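Local coordinates for protein alpha-fucosidase GH29 (Fusarium graminearum, PDB 4PSR) that probably hydrolyses alpha-L-fucosidic linkages, as a family 29 glycoside hydrolase, removing fucose from the carbohydrate chains of glycoproteins, at residues Leu295-Ile306 with Arg332-Ile343. Residues are numbered along the deposited sequence; the frame is centred on the assembly and turned at random.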
ATOM      1  N   LEU A 295      -8.544   8.443   7.826  1.00 14.86           N
ATOM      2  CA  LEU A 295      -8.810   8.534   6.387  1.00 12.64           C
ATOM      3  C   LEU A 295      -7.983   9.650   5.769  1.00 13.31           C
ATOM      4  O   LEU A 295      -8.159  10.830   6.106  1.00 18.48           O
ATOM      5  CB  LEU A 295     -10.312   8.794   6.174  1.00 14.58           C
ATOM      6  CG  LEU A 295     -10.904   8.566   4.778  1.00 15.27           C
ATOM      7  CD1 LEU A 295     -12.442   8.507   4.846  1.00 18.07           C
ATOM      8  CD2 LEU A 295     -10.492   9.641   3.804  1.00 18.48           C
ATOM      9  N   VAL A 296      -7.090   9.265   4.869  1.00 11.95           N
ATOM     10  CA  VAL A 296      -6.155  10.194   4.239  1.00 12.83           C
ATOM     11  C   VAL A 296      -6.502  10.432   2.778  1.00 11.42           C
ATOM     12  O   VAL A 296      -6.861   9.494   2.055  1.00 12.06           O
ATOM     13  CB  VAL A 296      -4.734   9.592   4.357  1.00 12.02           C
ATOM     14  CG1 VAL A 296      -3.698  10.306   3.495  1.00 13.41           C
ATOM     15  CG2 VAL A 296      -4.280   9.574   5.823  1.00 13.06           C
ATOM     16  N   ARG A 297      -6.384  11.683   2.344  1.00 11.74           N
ATOM     17  CA  ARG A 297      -6.529  12.044   0.936  1.00 11.88           C
ATOM     18  C   ARG A 297      -5.323  12.910   0.571  1.00 11.73           C
ATOM     19  O   ARG A 297      -4.871  13.717   1.401  1.00 13.79           O
ATOM     20  CB  ARG A 297      -7.826  12.821   0.693  1.00 11.28           C
ATOM     21  CG  ARG A 297      -9.076  12.040   1.130  1.00 12.05           C
ATOM     22  CD  ARG A 297     -10.363  12.770   0.810  1.00 13.43           C
ATOM     23  NE  ARG A 297     -11.546  11.972   1.125  1.00 12.96           N
ATOM     24  CZ  ARG A 297     -12.007  10.997   0.355  1.00 14.31           C
ATOM     25  NH1 ARG A 297     -11.407  10.691  -0.792  1.00 16.24           N
ATOM     26  NH2 ARG A 297     -13.076  10.319   0.738  1.00 16.71           N
ATOM     27  N   PRO A 298      -4.801  12.777  -0.657  1.00 10.70           N
ATOM     28  CA  PRO A 298      -5.364  11.968  -1.740  1.00  9.80           C
ATOM     29  C   PRO A 298      -5.044  10.486  -1.616  1.00 10.51           C
ATOM     30  O   PRO A 298      -4.363  10.033  -0.679  1.00 11.77           O
ATOM     31  CB  PRO A 298      -4.711  12.565  -2.988  1.00 13.41           C
ATOM     32  CG  PRO A 298      -3.384  13.022  -2.488  1.00 13.19           C
ATOM     33  CD  PRO A 298      -3.644  13.554  -1.120  1.00 12.65           C
ATOM     34  N   TYR A 299      -5.538   9.748  -2.604  1.00 10.65           N
ATOM     35  CA  TYR A 299      -5.388   8.279  -2.651  1.00 11.55           C
ATOM     36  C   TYR A 299      -3.947   7.852  -2.392  1.00 10.84           C
ATOM     37  O   TYR A 299      -3.005   8.415  -2.958  1.00 10.29           O
ATOM     38  CB  TYR A 299      -5.845   7.762  -4.029  1.00 10.26           C
ATOM     39  CG  TYR A 299      -6.401   6.356  -3.941  1.00 10.17           C
ATOM     40  CD1 TYR A 299      -7.756   6.130  -3.705  1.00 10.35           C
ATOM     41  CD2 TYR A 299      -5.556   5.246  -4.021  1.00 11.28           C
ATOM     42  CE1 TYR A 299      -8.249   4.851  -3.560  1.00 10.93           C
ATOM     43  CE2 TYR A 299      -6.056   3.946  -3.882  1.00  9.80           C
ATOM     44  CZ  TYR A 299      -7.390   3.785  -3.640  1.00 10.57           C
ATOM     45  OH  TYR A 299      -7.913   2.548  -3.470  1.00 10.59           O
ATOM     46  N   TRP A 300      -3.775   6.840  -1.550  1.00  9.58           N
ATOM     47  CA  TRP A 300      -2.464   6.393  -1.073  1.00 10.21           C
ATOM     48  C   TRP A 300      -2.412   4.855  -1.093  1.00  9.79           C
ATOM     49  O   TRP A 300      -3.412   4.179  -1.450  1.00 10.48           O
ATOM     50  CB  TRP A 300      -2.200   6.948   0.362  1.00 10.42           C
ATOM     51  CG  TRP A 300      -3.321   6.616   1.279  1.00 10.12           C
ATOM     52  CD1 TRP A 300      -4.457   7.330   1.443  1.00 11.03           C
ATOM     53  CD2 TRP A 300      -3.476   5.425   2.069  1.00  9.41           C
ATOM     54  NE1 TRP A 300      -5.314   6.668   2.301  1.00 11.06           N
ATOM     55  CE2 TRP A 300      -4.742   5.486   2.677  1.00  9.90           C
ATOM     56  CE3 TRP A 300      -2.671   4.315   2.311  1.00 10.42           C
ATOM     57  CZ2 TRP A 300      -5.215   4.483   3.525  1.00 10.74           C
ATOM     58  CZ3 TRP A 300      -3.145   3.304   3.144  1.00 11.72           C
ATOM     59  CH2 TRP A 300      -4.417   3.406   3.744  1.00 11.16           C
ATOM     60  N   GLN A 301      -1.281   4.270  -0.734  1.00  8.94           N
ATOM     61  CA  GLN A 301      -1.228   2.822  -0.518  1.00  9.33           C
ATOM     62  C   GLN A 301      -0.330   2.511   0.652  1.00  9.42           C
ATOM     63  O   GLN A 301       0.318   3.424   1.198  1.00 10.18           O
ATOM     64  CB  GLN A 301      -0.816   2.037  -1.779  1.00 11.88           C
ATOM     65  CG  GLN A 301       0.659   2.166  -2.184  1.00 11.72           C
ATOM     66  CD  GLN A 301       1.133   0.943  -2.938  1.00 10.82           C
ATOM     67  OE1 GLN A 301       0.687   0.685  -4.072  1.00 12.83           O
ATOM     68  NE2 GLN A 301       1.961   0.132  -2.283  1.00 11.41           N
ATOM     69  N   THR A 302      -0.294   1.245   1.038  1.00  9.18           N
ATOM     70  CA  THR A 302       0.590   0.768   2.080  1.00 10.09           C
ATOM     71  C   THR A 302       0.985  -0.666   1.726  1.00 10.83           C
ATOM     72  O   THR A 302       0.303  -1.342   0.936  1.00 11.37           O
ATOM     73  CB  THR A 302      -0.042   0.912   3.461  1.00 11.28           C
ATOM     74  OG1 THR A 302       0.895   0.560   4.483  1.00 11.30           O
ATOM     75  CG2 THR A 302      -1.245   0.010   3.597  1.00 11.08           C
ATOM     76  N   ASP A 303       2.073  -1.130   2.312  1.00 10.81           N
ATOM     77  CA  ASP A 303       2.519  -2.520   2.137  1.00 10.65           C
ATOM     78  C   ASP A 303       2.337  -3.321   3.428  1.00 13.72           C
ATOM     79  O   ASP A 303       2.514  -2.786   4.525  1.00 17.15           O
ATOM     80  CB  ASP A 303       3.992  -2.588   1.732  1.00 13.05           C
ATOM     81  CG  ASP A 303       4.354  -1.526   0.752  1.00 10.99           C
ATOM     82  OD1 ASP A 303       3.781  -1.515  -0.352  1.00 11.54           O
ATOM     83  OD2 ASP A 303       5.198  -0.659   1.119  1.00 12.55           O
ATOM     84  N   ASP A 304       1.994  -4.599   3.319  1.00 13.68           N
ATOM     85  CA  ASP A 304       1.898  -5.468   4.480  1.00 13.01           C
ATOM     86  C   ASP A 304       2.552  -6.798   4.120  1.00 12.69           C
ATOM     87  O   ASP A 304       3.064  -6.945   3.021  1.00 12.49           O
ATOM     88  CB  ASP A 304       0.454  -5.674   4.901  1.00 14.55           C
ATOM     89  CG  ASP A 304       0.301  -5.722   6.415  1.00 22.21           C
ATOM     90  OD1 ASP A 304       1.067  -6.462   7.083  1.00 20.08           O
ATOM     91  OD2 ASP A 304      -0.576  -5.006   6.933  1.00 20.99           O
ATOM     92  N   ALA A 305       2.537  -7.765   5.037  1.00 16.16           N
ATOM     93  CA  ALA A 305       3.230  -9.029   4.802  1.00 18.57           C
ATOM     94  C   ALA A 305       2.564 -10.139   5.584  1.00 24.04           C
ATOM     95  O   ALA A 305       2.037  -9.887   6.665  1.00 17.26           O
ATOM     96  CB  ALA A 305       4.690  -8.880   5.204  1.00 19.07           C
ATOM     97  N   ILE A 306       2.526 -11.353   5.032  1.00 16.94           N
ATOM     98  CA  ILE A 306       2.008 -12.488   5.774  1.00 19.21           C
ATOM     99  C   ILE A 306       2.963 -12.772   6.964  1.00 14.08           C
ATOM    100  O   ILE A 306       2.536 -13.290   7.939  1.00 14.55           O
ATOM    101  CB  ILE A 306       1.751 -13.753   4.854  1.00 14.91           C
ATOM    102  CG1 ILE A 306       0.812 -13.390   3.694  1.00 16.99           C
ATOM    103  CG2 ILE A 306       1.168 -14.895   5.654  1.00 18.23           C
ATOM    104  CD1 ILE A 306       0.616 -14.531   2.701  1.00 18.64           C
ATOM    105  N   ARG A 332      -7.570  -0.645   5.291  0.81  9.51           N
ATOM    106  CA  ARG A 332      -6.858   0.249   4.373  0.81 10.20           C
ATOM    107  C   ARG A 332      -7.782   0.796   3.300  0.81 10.44           C
ATOM    108  O   ARG A 332      -7.745   1.984   2.981  0.81 10.92           O
ATOM    109  CB  ARG A 332      -5.659  -0.426   3.688  0.81 11.25           C
ATOM    110  CG  ARG A 332      -4.608  -1.121   4.591  0.81 11.19           C
ATOM    111  CD  ARG A 332      -4.170  -0.292   5.783  0.81 10.94           C
ATOM    112  NE  ARG A 332      -4.756  -0.678   7.067  0.81 12.26           N
ATOM    113  CZ  ARG A 332      -4.327  -1.657   7.853  0.81 13.37           C
ATOM    114  NH1 ARG A 332      -4.969  -1.879   9.009  0.81 11.77           N
ATOM    115  NH2 ARG A 332      -3.312  -2.446   7.487  0.81 12.38           N
ATOM    116  N   VAL A 333      -8.626  -0.061   2.743  1.00  9.97           N
ATOM    117  CA  VAL A 333      -9.509   0.351   1.671  1.00  9.03           C
ATOM    118  C   VAL A 333     -10.516   1.384   2.178  1.00 11.62           C
ATOM    119  O   VAL A 333     -10.833   2.337   1.472  1.00 10.76           O
ATOM    120  CB  VAL A 333     -10.192  -0.863   1.045  1.00 11.83           C
ATOM    121  CG1 VAL A 333     -11.330  -0.469   0.152  1.00 16.40           C
ATOM    122  CG2 VAL A 333      -9.177  -1.739   0.300  1.00 10.62           C
ATOM    123  N   SER A 334     -11.006   1.201   3.404  1.00 10.20           N
ATOM    124  CA  SER A 334     -11.968   2.137   3.989  1.00  9.92           C
ATOM    125  C   SER A 334     -11.355   3.523   4.228  1.00 12.21           C
ATOM    126  O   SER A 334     -12.075   4.530   4.326  1.00 11.72           O
ATOM    127  CB  SER A 334     -12.521   1.589   5.313  1.00 10.47           C
ATOM    128  OG  SER A 334     -11.605   1.703   6.398  1.00 10.63           O
ATOM    129  N   LYS A 335     -10.027   3.587   4.369  1.00  9.98           N
ATOM    130  CA  LYS A 335      -9.316   4.846   4.646  1.00  9.92           C
ATOM    131  C   LYS A 335      -8.742   5.491   3.388  1.00 10.22           C
ATOM    132  O   LYS A 335      -7.938   6.421   3.507  1.00 10.20           O
ATOM    133  CB  LYS A 335      -8.204   4.579   5.667  1.00 10.74           C
ATOM    134  CG  LYS A 335      -8.680   4.280   7.069  1.00 12.25           C
ATOM    135  CD  LYS A 335      -7.551   3.719   7.899  1.00 11.60           C
ATOM    136  CE  LYS A 335      -7.925   3.541   9.380  1.00 14.74           C
ATOM    137  NZ  LYS A 335      -6.841   2.823  10.115  1.00 12.19           N
ATOM    138  N   ASN A 336      -9.173   5.021   2.213  1.00 10.02           N
ATOM    139  CA  ASN A 336      -8.870   5.611   0.891  1.00  9.89           C
ATOM    140  C   ASN A 336      -7.528   5.174   0.335  1.00 10.24           C
ATOM    141  O   ASN A 336      -6.869   5.942  -0.399  1.00 11.00           O
ATOM    142  CB  ASN A 336      -9.023   7.146   0.918  1.00 11.07           C
ATOM    143  CG  ASN A 336      -9.045   7.778  -0.454  1.00 10.29           C
ATOM    144  OD1 ASN A 336      -9.750   7.346  -1.363  1.00 12.13           O
ATOM    145  ND2 ASN A 336      -8.292   8.869  -0.589  1.00 11.06           N
ATOM    146  N   GLY A 337      -7.157   3.930   0.621  1.00  9.97           N
ATOM    147  CA  GLY A 337      -5.919   3.353   0.116  1.00 10.39           C
ATOM    148  C   GLY A 337      -6.040   1.985  -0.515  1.00  9.33           C
ATOM    149  O   GLY A 337      -7.087   1.342  -0.441  1.00 10.47           O
ATOM    150  N   ASN A 338      -4.940   1.543  -1.130  1.00  9.18           N
ATOM    151  CA  ASN A 338      -4.730   0.140  -1.512  1.00  9.60           C
ATOM    152  C   ASN A 338      -3.779  -0.550  -0.531  1.00  9.62           C
ATOM    153  O   ASN A 338      -2.962   0.117   0.117  1.00 10.10           O
ATOM    154  CB  ASN A 338      -4.100   0.006  -2.908  1.00  9.62           C
ATOM    155  CG  ASN A 338      -5.032   0.366  -4.036  1.00  9.87           C
ATOM    156  OD1 ASN A 338      -6.233   0.482  -3.881  1.00 10.28           O
ATOM    157  ND2 ASN A 338      -4.455   0.560  -5.213  1.00 10.41           N
ATOM    158  N   MET A 339      -3.832  -1.878  -0.483  1.00  9.80           N
ATOM    159  CA  MET A 339      -2.890  -2.690   0.288  1.00 10.02           C
ATOM    160  C   MET A 339      -2.135  -3.598  -0.646  1.00  9.80           C
ATOM    161  O   MET A 339      -2.740  -4.402  -1.383  1.00 10.74           O
ATOM    162  CB  MET A 339      -3.612  -3.535   1.345  1.00 11.70           C
ATOM    163  CG  MET A 339      -2.633  -4.180   2.339  1.00 11.57           C
ATOM    164  SD  MET A 339      -3.415  -5.099   3.659  1.00 15.36           S
ATOM    165  CE  MET A 339      -3.693  -6.552   2.734  1.00 16.34           C
ATOM    166  N   LEU A 340      -0.812  -3.509  -0.597  1.00 10.46           N
ATOM    167  CA  LEU A 340       0.078  -4.384  -1.365  1.00 11.10           C
ATOM    168  C   LEU A 340       0.692  -5.377  -0.394  1.00  9.98           C
ATOM    169  O   LEU A 340       1.491  -5.008   0.495  1.00  9.71           O
ATOM    170  CB  LEU A 340       1.176  -3.545  -2.054  1.00  9.24           C
ATOM    171  CG  LEU A 340       2.290  -4.323  -2.762  1.00  9.31           C
ATOM    172  CD1 LEU A 340       1.741  -5.285  -3.814  1.00 10.42           C
ATOM    173  CD2 LEU A 340       3.323  -3.342  -3.366  1.00  9.73           C
ATOM    174  N   LEU A 341       0.293  -6.650  -0.535  1.00  9.06           N
ATOM    175  CA  LEU A 341       0.708  -7.719   0.362  1.00  9.30           C
ATOM    176  C   LEU A 341       1.940  -8.453  -0.115  1.00  9.48           C
ATOM    177  O   LEU A 341       2.005  -8.963  -1.239  1.00 11.17           O
ATOM    178  CB  LEU A 341      -0.443  -8.716   0.546  1.00 10.99           C
ATOM    179  CG  LEU A 341      -0.175  -9.919   1.440  1.00 10.22           C
ATOM    180  CD1 LEU A 341       0.090  -9.522   2.885  1.00 13.47           C
ATOM    181  CD2 LEU A 341      -1.335 -10.905   1.335  1.00 14.34           C
ATOM    182  N   ASN A 342       2.926  -8.542   0.772  1.00  9.86           N
ATOM    183  CA  ASN A 342       4.167  -9.258   0.486  1.00 10.07           C
ATOM    184  C   ASN A 342       4.114 -10.715   0.894  1.00 10.99           C
ATOM    185  O   ASN A 342       3.642 -11.027   2.011  1.00 10.96           O
ATOM    186  CB  ASN A 342       5.363  -8.586   1.178  1.00 10.57           C
ATOM    187  CG  ASN A 342       6.618  -9.376   1.037  1.00  9.69           C
ATOM    188  OD1 ASN A 342       7.239  -9.353  -0.010  1.00 11.08           O
ATOM    189  ND2 ASN A 342       7.005 -10.077   2.082  1.00 11.39           N
ATOM    190  N   ILE A 343       4.587 -11.591   0.000  1.00 10.15           N
ATOM    191  CA  ILE A 343       4.786 -13.017   0.289  1.00 11.83           C
ATOM    192  C   ILE A 343       6.266 -13.344   0.177  1.00  9.68           C
ATOM    193  O   ILE A 343       7.059 -12.552  -0.383  1.00 10.28           O
ATOM    194  CB  ILE A 343       3.887 -13.923  -0.627  1.00  9.69           C
ATOM    195  CG1 ILE A 343       4.323 -13.823  -2.081  1.00 11.08           C
ATOM    196  CG2 ILE A 343       2.425 -13.510  -0.435  1.00 11.46           C
ATOM    197  CD1 ILE A 343       3.498 -14.726  -3.052  1.00 11.60           C
TER
HETATM  198  O   HOH W   1     -11.684   8.584  -2.890  1.00 23.06           O
HETATM  199  O   HOH W   2      -1.969  -4.816   9.039  1.00 18.50           O
HETATM  200  O   HOH W   3      -1.628  -3.219   5.298  1.00 32.84           O
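The indole of W300 lies against the turn that leads out of helix 322-334, and here the packing is close. G337 CA sits over the face of its six-membered ring, 3.6 Å from the centroid, in a CH-pi contact. At the ring edge, W300 NE1 donates to K335 O across 2.9 Å, with the acceptor in the indole plane although the donor stands well above the plane of the carbonyl. V296 N reaches the same oxygen from the opposite face, so two donors grip it. The turn is a Schellman motif: N336, with its positive phi (83°), is the C-prime residue that swings the chain from helix into strand. Its CG lies anti to the backbone N (chi1 -167°), which carries the amide to V296, where N336 ND2 meets V296 O at 3.1 Å, in the carbonyl plane and on a lone pair; E531 takes a second bond from this nitrogen. N336 O stands over the centre of the Y299 ring, whose hydroxyl donates to N338 OD1 at 2.7 Å.

From W300 onward the segments become the last two strands of the TIM barrel, parallel neighbours joined through helix 322-334 in a beta-alpha-beta unit. Backbone bonds alternate along them, among them a nearly straight one from L340 N to T302 O (173°). Among the inward-facing side chains, N342 bonds to H34, one of the residues around the bound fucose.

On the helix-facing side of the strands the contact between D304 and R332 is largely water-mediated. In the R332 conformer described here, one of two, D304 OD2 and R332 NH2 stand 3.8 Å apart, a long salt bridge between nearly coplanar groups, and two waters each link this pair of atoms. The same conformer is bent at chi2 and chi3, laying its CG and CD against T302 CG2. The other carboxylate oxygen, D304 OD1, accepts from A305 N and pairs with R289.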